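Local coordinates for BtGH115A (Bacteroides thetaiotaomicron, PDB 5BY3), which probably removes 4-O-methyl-glucuronic acid from decorated arabinogalactans by hydrolysis, as a family GH115 alpha-glucuronidase, at residues N91-F96 and Q156-E161; I120-R125 and R205-T210. One frame throughout, in Å; residues are numbered along the deposited sequence.

Overall arrangement
Both contacts lie where the N-terminal part meets the TIM-type barrel: contact 1 at the edge of the mixed sheet, contact 2 between helix 113-126 and the turn after helix 193-205. Their centres lie about 13 Å apart on one side of the chain's centre, and both are partly buried. Contact 1 runs from lysines at or near the surface to a buried glutamine and phenylalanine; contact 2 has no exposed residue among those that touch. 91-96 and 156-161 meet through a short antiparallel backbone pairing, an amide bond and CH-pi packing, whereas 120-125 and 205-210 meet mainly through arginines around a helix end. Asn209 ties them together, its ND2 2.9 Å from Glu161 O, probably a hydrogen bond.

Contact 1: N91-F96 and Q156-E161; sequences NKKQAF and QSPSVE
Phe96 and Gln156 pair through both backbones as an antiparallel hydrogen-bonded pair: Phe96 N reaches Gln156 O at 3.0 Å, and Gln156 N returns to Phe96 O at 2.8 Å. Their side chains leave on the same face of the sheet and run side by side. With its CG lodged between backbone N and carbonyl carbon (chi1 65°), the Phe96 ring swings back across the pair, and CB of Gln156 sits over one ring face, 3.9 Å from the centroid, a CH-pi contact.

Gln94 can be followed outward from the backbone. Its CB rests on the Pro158 ring, 3.8 Å from CG of that proline, and the two side chains cross at about a right angle. Extended beyond CG, the chain brings CD within 3.6 Å of Glu161 O. NE2 gives an almost straight hydrogen bond to Glu161 O, 2.8 Å long, lying in the carbonyl plane on a lone pair. OE1, at the other corner of the amide, accepts from Arg163, so both ends of this buried group are held and its flip is fixed.

Lys93 bends at chi2 (143°) to lay its CD against CG of Glu161, at 3.7 Å. Its NZ bonds to Pro158 O at 3.1 Å, coming from above the carbonyl plane, and a water links the same ammonium to Ser159 O.

The pairing adds 155-156 to the mixed sheet as an outermost strand, beside 96-100. Helix 113-126 packs on Phe96 through Tyr118 and Glu122, Trp452 of helix 441-452 touches Phe96 and Pro158, and the chain beyond Glu161 enters barrel strand 162-166.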
ATOM      1  N   ASN A  91     -14.035 -26.900   9.473  1.00 89.11           N
ATOM      2  CA  ASN A  91     -12.560 -26.848   9.303  0.50 85.38           C
ATOM      3  C   ASN A  91     -12.107 -25.913   8.155  1.00 83.21           C
ATOM      4  O   ASN A  91     -11.728 -26.371   7.068  1.00 86.19           O
ATOM      5  CB  ASN A  91     -11.949 -28.271   9.186  0.50 78.20           C
ATOM      6  CG  ASN A  91     -11.319 -28.766  10.489  0.50 68.43           C
ATOM      7  OD1 ASN A  91     -11.973 -28.855  11.526  0.50 64.00           O
ATOM      8  ND2 ASN A  91     -10.045 -29.110  10.426  0.50 64.10           N
ATOM      9  N   LYS A  92     -12.178 -24.603   8.407  1.00 80.74           N
ATOM     10  CA  LYS A  92     -11.960 -23.552   7.383  1.00 79.93           C
ATOM     11  C   LYS A  92     -11.476 -22.222   7.999  1.00 76.41           C
ATOM     12  O   LYS A  92     -11.762 -21.930   9.163  1.00 73.50           O
ATOM     13  CB  LYS A  92     -13.244 -23.326   6.575  1.00 71.76           C
ATOM     14  CG  LYS A  92     -13.011 -23.217   5.090  1.00 70.37           C
ATOM     15  CD  LYS A  92     -14.232 -22.671   4.384  1.00 71.61           C
ATOM     16  CE  LYS A  92     -13.876 -22.279   2.956  1.00 82.93           C
ATOM     17  NZ  LYS A  92     -15.021 -21.684   2.214  1.00 92.15           N
ATOM     18  N   LYS A  93     -10.749 -21.420   7.226  1.00 71.74           N
ATOM     19  CA  LYS A  93     -10.016 -20.285   7.808  1.00 73.46           C
ATOM     20  C   LYS A  93     -10.734 -18.917   7.702  1.00 65.47           C
ATOM     21  O   LYS A  93     -11.094 -18.481   6.613  1.00 59.46           O
ATOM     22  CB  LYS A  93      -8.575 -20.224   7.256  1.00 84.74           C
ATOM     23  CG  LYS A  93      -8.431 -20.138   5.722  1.00 91.50           C
ATOM     24  CD  LYS A  93      -7.266 -19.222   5.323  1.00 87.69           C
ATOM     25  CE  LYS A  93      -7.052 -19.153   3.817  1.00 88.14           C
ATOM     26  NZ  LYS A  93      -6.477 -17.847   3.380  1.00 83.77           N
ATOM     27  N   GLN A  94     -10.959 -18.279   8.854  1.00 61.98           N
ATOM     28  CA  GLN A  94     -11.424 -16.870   8.979  1.00 51.86           C
ATOM     29  C   GLN A  94     -12.707 -16.579   8.165  1.00 53.26           C
ATOM     30  O   GLN A  94     -12.814 -15.547   7.471  1.00 51.56           O
ATOM     31  CB  GLN A  94     -10.291 -15.892   8.595  1.00 49.97           C
ATOM     32  CG  GLN A  94      -9.003 -15.998   9.390  1.00 47.68           C
ATOM     33  CD  GLN A  94      -7.887 -15.149   8.786  1.00 53.03           C
ATOM     34  OE1 GLN A  94      -8.091 -13.978   8.472  1.00 48.78           O
ATOM     35  NE2 GLN A  94      -6.703 -15.749   8.601  1.00 48.35           N
ATOM     36  N   ALA A  95     -13.652 -17.513   8.225  1.00 49.94           N
ATOM     37  CA  ALA A  95     -14.777 -17.541   7.295  1.00 50.14           C
ATOM     38  C   ALA A  95     -16.108 -17.360   7.993  1.00 46.57           C
ATOM     39  O   ALA A  95     -16.205 -17.602   9.190  1.00 51.94           O
ATOM     40  CB  ALA A  95     -14.767 -18.819   6.460  1.00 46.42           C
ATOM     41  N   PHE A  96     -17.110 -16.895   7.244  1.00 40.68           N
ATOM     42  CA  PHE A  96     -18.448 -16.715   7.763  1.00 39.44           C
ATOM     43  C   PHE A  96     -19.505 -16.978   6.717  1.00 40.97           C
ATOM     44  O   PHE A  96     -19.257 -16.806   5.497  1.00 44.47           O
ATOM     45  CB  PHE A  96     -18.642 -15.334   8.398  1.00 38.52           C
ATOM     46  CG  PHE A  96     -18.530 -14.180   7.417  1.00 36.57           C
ATOM     47  CD1 PHE A  96     -19.619 -13.776   6.672  1.00 34.67           C
ATOM     48  CD2 PHE A  96     -17.344 -13.463   7.301  1.00 40.75           C
ATOM     49  CE1 PHE A  96     -19.520 -12.714   5.783  1.00 41.28           C
ATOM     50  CE2 PHE A  96     -17.231 -12.374   6.423  1.00 40.46           C
ATOM     51  CZ  PHE A  96     -18.317 -12.013   5.657  1.00 43.03           C
ATOM     52  N   GLN A 156     -18.299 -15.963   2.983  1.00 54.08           N
ATOM     53  CA  GLN A 156     -17.005 -15.309   2.674  1.00 52.98           C
ATOM     54  C   GLN A 156     -15.817 -15.931   3.404  1.00 52.91           C
ATOM     55  O   GLN A 156     -16.002 -16.537   4.453  1.00 58.24           O
ATOM     56  CB  GLN A 156     -17.066 -13.790   2.940  1.00 55.71           C
ATOM     57  CG  GLN A 156     -17.609 -12.938   1.793  1.00 53.78           C
ATOM     58  CD  GLN A 156     -17.800 -11.474   2.167  1.00 53.16           C
ATOM     59  OE1 GLN A 156     -18.898 -10.934   2.048  1.00 51.97           O
ATOM     60  NE2 GLN A 156     -16.738 -10.829   2.628  1.00 52.31           N
ATOM     61  N   SER A 157     -14.615 -15.740   2.845  1.00 47.67           N
ATOM     62  CA  SER A 157     -13.332 -16.245   3.348  1.00 47.71           C
ATOM     63  C   SER A 157     -12.202 -15.463   2.664  1.00 48.01           C
ATOM     64  O   SER A 157     -12.350 -15.068   1.501  1.00 53.27           O
ATOM     65  CB  SER A 157     -13.165 -17.738   3.013  1.00 47.31           C
ATOM     66  OG  SER A 157     -13.519 -18.009   1.660  1.00 50.46           O
ATOM     67  N   PRO A 158     -11.059 -15.274   3.351  1.00 45.55           N
ATOM     68  CA  PRO A 158      -9.968 -14.474   2.773  1.00 48.27           C
ATOM     69  C   PRO A 158      -9.111 -15.189   1.707  1.00 51.97           C
ATOM     70  O   PRO A 158      -8.751 -16.379   1.868  1.00 52.86           O
ATOM     71  CB  PRO A 158      -9.111 -14.113   4.010  1.00 47.96           C
ATOM     72  CG  PRO A 158      -9.339 -15.249   4.926  1.00 45.47           C
ATOM     73  CD  PRO A 158     -10.786 -15.619   4.760  1.00 42.95           C
ATOM     74  N   SER A 159      -8.776 -14.444   0.647  1.00 49.32           N
ATOM     75  CA  SER A 159      -7.765 -14.828  -0.329  1.00 43.73           C
ATOM     76  C   SER A 159      -6.359 -14.876   0.315  1.00 46.39           C
ATOM     77  O   SER A 159      -5.574 -15.775   0.032  1.00 46.38           O
ATOM     78  CB  SER A 159      -7.749 -13.833  -1.474  1.00 46.65           C
ATOM     79  OG  SER A 159      -8.858 -13.993  -2.346  1.00 55.17           O
ATOM     80  N   VAL A 160      -6.049 -13.920   1.194  1.00 47.42           N
ATOM     81  CA  VAL A 160      -4.737 -13.873   1.869  1.00 45.89           C
ATOM     82  C   VAL A 160      -4.922 -14.102   3.366  1.00 48.09           C
ATOM     83  O   VAL A 160      -5.865 -13.544   3.982  1.00 52.42           O
ATOM     84  CB  VAL A 160      -3.962 -12.581   1.499  1.00 44.77           C
ATOM     85  CG1 VAL A 160      -2.635 -12.433   2.265  1.00 40.01           C
ATOM     86  CG2 VAL A 160      -3.711 -12.542  -0.015  1.00 41.39           C
ATOM     87  N   GLU A 161      -4.058 -14.954   3.938  1.00 46.19           N
ATOM     88  CA  GLU A 161      -4.251 -15.440   5.325  1.00 45.43           C
ATOM     89  C   GLU A 161      -3.921 -14.390   6.410  1.00 41.09           C
ATOM     90  O   GLU A 161      -4.676 -14.243   7.395  1.00 34.75           O
ATOM     91  CB  GLU A 161      -3.525 -16.780   5.599  1.00 46.11           C
ATOM     92  CG  GLU A 161      -4.215 -17.570   6.713  1.00 51.94           C
ATOM     93  CD  GLU A 161      -3.472 -18.789   7.262  1.00 54.92           C
ATOM     94  OE1 GLU A 161      -2.389 -19.148   6.763  1.00 56.03           O
ATOM     95  OE2 GLU A 161      -4.000 -19.404   8.222  1.00 61.16           O
TER
HETATM   96  O   HOH W   1      -4.138 -17.710   1.786  1.00 40.07           O

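Contact 2: I120-R125 and R205-T210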
ATOM      1  N   ILE A 120     -20.155 -10.344  11.486  1.00 48.79           N
ATOM      2  CA  ILE A 120     -20.781  -9.215  12.193  1.00 47.03           C
ATOM      3  C   ILE A 120     -20.531  -7.866  11.510  1.00 49.71           C
ATOM      4  O   ILE A 120     -21.461  -7.064  11.314  1.00 55.91           O
ATOM      5  CB  ILE A 120     -20.274  -9.160  13.651  1.00 44.56           C
ATOM      6  CG1 ILE A 120     -20.673 -10.457  14.379  1.00 44.66           C
ATOM      7  CG2 ILE A 120     -20.789  -7.893  14.341  1.00 43.34           C
ATOM      8  CD1 ILE A 120     -20.125 -10.629  15.780  1.00 51.32           C
ATOM      9  N   LEU A 121     -19.274  -7.633  11.154  1.00 46.92           N
ATOM     10  CA  LEU A 121     -18.853  -6.424  10.462  1.00 44.96           C
ATOM     11  C   LEU A 121     -19.293  -6.367   9.012  1.00 43.31           C
ATOM     12  O   LEU A 121     -19.250  -5.325   8.409  1.00 53.43           O
ATOM     13  CB  LEU A 121     -17.347  -6.230  10.613  1.00 43.17           C
ATOM     14  CG  LEU A 121     -16.979  -5.821  12.063  1.00 44.84           C
ATOM     15  CD1 LEU A 121     -15.488  -5.751  12.283  1.00 42.52           C
ATOM     16  CD2 LEU A 121     -17.595  -4.502  12.498  1.00 40.74           C
ATOM     17  N   GLU A 122     -19.759  -7.480   8.465  1.00 45.75           N
ATOM     18  CA  GLU A 122     -20.332  -7.503   7.123  1.00 43.35           C
ATOM     19  C   GLU A 122     -21.698  -6.847   7.151  1.00 44.56           C
ATOM     20  O   GLU A 122     -22.131  -6.216   6.165  1.00 47.47           O
ATOM     21  CB  GLU A 122     -20.463  -8.953   6.635  1.00 43.52           C
ATOM     22  CG  GLU A 122     -21.022  -9.167   5.240  1.00 49.25           C
ATOM     23  CD  GLU A 122     -20.349  -8.336   4.149  1.00 55.59           C
ATOM     24  OE1 GLU A 122     -19.088  -8.206   4.109  1.00 65.27           O
ATOM     25  OE2 GLU A 122     -21.111  -7.832   3.297  1.00 59.18           O
ATOM     26  N   ILE A 123     -22.373  -7.018   8.283  1.00 41.45           N
ATOM     27  CA  ILE A 123     -23.720  -6.497   8.497  1.00 44.48           C
ATOM     28  C   ILE A 123     -23.578  -5.001   8.582  1.00 43.15           C
ATOM     29  O   ILE A 123     -24.407  -4.276   8.058  1.00 39.31           O
ATOM     30  CB  ILE A 123     -24.349  -7.054   9.784  1.00 46.61           C
ATOM     31  CG1 ILE A 123     -24.449  -8.584   9.663  1.00 44.77           C
ATOM     32  CG2 ILE A 123     -25.696  -6.380  10.098  1.00 42.09           C
ATOM     33  CD1 ILE A 123     -25.098  -9.231  10.864  1.00 53.03           C
ATOM     34  N   SER A 124     -22.468  -4.565   9.182  1.00 46.43           N
ATOM     35  CA  SER A 124     -22.151  -3.161   9.284  1.00 42.72           C
ATOM     36  C   SER A 124     -21.873  -2.525   7.890  1.00 47.66           C
ATOM     37  O   SER A 124     -22.359  -1.420   7.611  1.00 51.05           O
ATOM     38  CB  SER A 124     -21.060  -2.986  10.315  1.00 41.31           C
ATOM     39  OG  SER A 124     -20.227  -1.905   9.979  1.00 55.41           O
ATOM     40  N   ARG A 125     -21.151  -3.231   7.012  1.00 44.74           N
ATOM     41  CA  ARG A 125     -21.004  -2.827   5.589  1.00 48.57           C
ATOM     42  C   ARG A 125     -22.342  -2.735   4.826  1.00 48.67           C
ATOM     43  O   ARG A 125     -22.546  -1.793   4.035  1.00 46.15           O
ATOM     44  CB  ARG A 125     -20.020  -3.745   4.826  1.00 48.50           C
ATOM     45  CG  ARG A 125     -18.546  -3.479   5.148  1.00 46.84           C
ATOM     46  CD  ARG A 125     -17.645  -4.710   4.958  1.00 48.31           C
ATOM     47  NE  ARG A 125     -16.216  -4.347   4.927  1.00 59.96           N
ATOM     48  CZ  ARG A 125     -15.567  -3.774   3.890  1.00 62.19           C
ATOM     49  NH1 ARG A 125     -16.173  -3.491   2.724  1.00 56.41           N
ATOM     50  NH2 ARG A 125     -14.278  -3.484   4.013  1.00 58.05           N
ATOM     51  N   ARG A 205     -12.633  -3.232  10.290  1.00 39.76           N
ATOM     52  CA  ARG A 205     -13.558  -2.816   9.232  1.00 37.00           C
ATOM     53  C   ARG A 205     -12.980  -3.079   7.843  1.00 37.24           C
ATOM     54  O   ARG A 205     -13.742  -3.212   6.881  1.00 35.10           O
ATOM     55  CB  ARG A 205     -13.884  -1.339   9.364  1.00 34.18           C
ATOM     56  CG  ARG A 205     -14.786  -0.983  10.505  1.00 32.39           C
ATOM     57  CD  ARG A 205     -15.167   0.497  10.329  1.00 32.38           C
ATOM     58  NE  ARG A 205     -15.910   1.100  11.444  1.00 31.89           N
ATOM     59  CZ  ARG A 205     -17.142   0.753  11.812  1.00 38.18           C
ATOM     60  NH1 ARG A 205     -17.784  -0.243  11.192  1.00 35.74           N
ATOM     61  NH2 ARG A 205     -17.732   1.374  12.833  1.00 37.85           N
ATOM     62  N   LEU A 206     -11.643  -3.100   7.738  1.00 35.30           N
ATOM     63  CA  LEU A 206     -10.963  -3.449   6.502  1.00 37.96           C
ATOM     64  C   LEU A 206     -10.722  -4.967   6.318  1.00 41.53           C
ATOM     65  O   LEU A 206     -10.178  -5.403   5.284  1.00 37.46           O
ATOM     66  CB  LEU A 206      -9.649  -2.664   6.385  1.00 38.60           C
ATOM     67  CG  LEU A 206      -9.697  -1.157   6.150  1.00 38.72           C
ATOM     68  CD1 LEU A 206      -8.323  -0.550   6.387  1.00 42.42           C
ATOM     69  CD2 LEU A 206     -10.216  -0.831   4.761  1.00 37.77           C
ATOM     70  N   ARG A 207     -11.152  -5.744   7.319  1.00 45.32           N
ATOM     71  CA  ARG A 207     -10.938  -7.218   7.454  1.00 50.74           C
ATOM     72  C   ARG A 207      -9.474  -7.623   7.518  1.00 48.23           C
ATOM     73  O   ARG A 207      -9.112  -8.691   7.069  1.00 56.94           O
ATOM     74  CB  ARG A 207     -11.648  -8.063   6.369  1.00 49.16           C
ATOM     75  CG  ARG A 207     -13.116  -7.770   6.093  1.00 48.70           C
ATOM     76  CD  ARG A 207     -13.205  -6.955   4.811  1.00 51.39           C
ATOM     77  NE  ARG A 207     -14.486  -7.165   4.153  1.00 50.83           N
ATOM     78  CZ  ARG A 207     -14.759  -6.916   2.882  1.00 47.44           C
ATOM     79  NH1 ARG A 207     -13.847  -6.430   2.026  1.00 44.20           N
ATOM     80  NH2 ARG A 207     -15.979  -7.187   2.472  1.00 58.35           N
ATOM     81  N   ALA A 208      -8.632  -6.738   8.023  1.00 49.67           N
ATOM     82  CA  ALA A 208      -7.219  -6.989   8.188  1.00 44.97           C
ATOM     83  C   ALA A 208      -7.090  -7.622   9.564  1.00 50.95           C
ATOM     84  O   ALA A 208      -7.970  -7.428  10.442  1.00 48.42           O
ATOM     85  CB  ALA A 208      -6.441  -5.678   8.106  1.00 42.70           C
ATOM     86  N   ASN A 209      -6.026  -8.403   9.763  1.00 51.52           N
ATOM     87  CA  ASN A 209      -5.864  -9.107  11.043  1.00 48.27           C
ATOM     88  C   ASN A 209      -4.546  -8.867  11.749  1.00 45.42           C
ATOM     89  O   ASN A 209      -4.393  -9.293  12.901  1.00 44.98           O
ATOM     90  CB  ASN A 209      -6.160 -10.612  10.915  1.00 43.65           C
ATOM     91  CG  ASN A 209      -5.322 -11.292   9.857  1.00 43.80           C
ATOM     92  OD1 ASN A 209      -4.316 -10.746   9.378  1.00 45.82           O
ATOM     93  ND2 ASN A 209      -5.743 -12.507   9.469  1.00 37.52           N
ATOM     94  N   THR A 210      -3.635  -8.162  11.072  1.00 38.92           N
ATOM     95  CA  THR A 210      -2.232  -8.042  11.477  1.00 40.96           C
ATOM     96  C   THR A 210      -1.791  -6.560  11.598  1.00 42.57           C
ATOM     97  O   THR A 210      -2.300  -5.712  10.895  1.00 47.54           O
ATOM     98  CB  THR A 210      -1.355  -8.811  10.461  1.00 40.94           C
ATOM     99  OG1 THR A 210      -1.826 -10.166  10.348  1.00 42.70           O
ATOM    100  CG2 THR A 210       0.092  -8.796  10.836  1.00 35.14           C
TER
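Arg125 and Arg207 lay their guanidinium groups flat on one another, centres 3.4 Å apart and planes only 7° from parallel, each CZ over the middle of the other group. The two arrive differently. Arg125 runs extended from CG to NE and turns its head at chi4, while Arg207 bends early, at chi2 (102°), and then runs across to lay its head on that of Arg125.

Stacking leaves the edges of both groups available. At its edge Arg125 sends NH2 to Arg205 O, 2.9 Å away and in the carbonyl plane though tilted 22° from its own guanidinium plane, with a weak bond from NE to the same oxygen. At the edge of Arg207, NH2 faces Glu122 OE1 in a long salt bridge of 3.7 Å, carboxylate and guanidinium nearly coplanar; this carboxylate probably offsets part of the paired positive charge. Cutting Arg125 back to an alanine is likely to leave Arg205 O without these donors and Arg207 without the flat partner over its face.

The carbonyl gripped here belongs to the end of helix 193-205, where Arg207, at positive phi, closes the last turn in a Schellman motif. The side chain of Arg205 reaches across toward helix 113-126, to Ser124: its NH1 lies 3.2 Å from Ser124 OG, and Asp50 takes both that NH1, in a salt bridge, and the serine hydroxyl.

Helix 113-126 is thus wedged between helix 38-55, which packs on Ile120 and Ile123, and the turn leading to barrel strand 210-212. Helix 441-452 closes the far side, touching Leu206 through Met448 and meeting Arg207 through a cation-pi contact with Trp452.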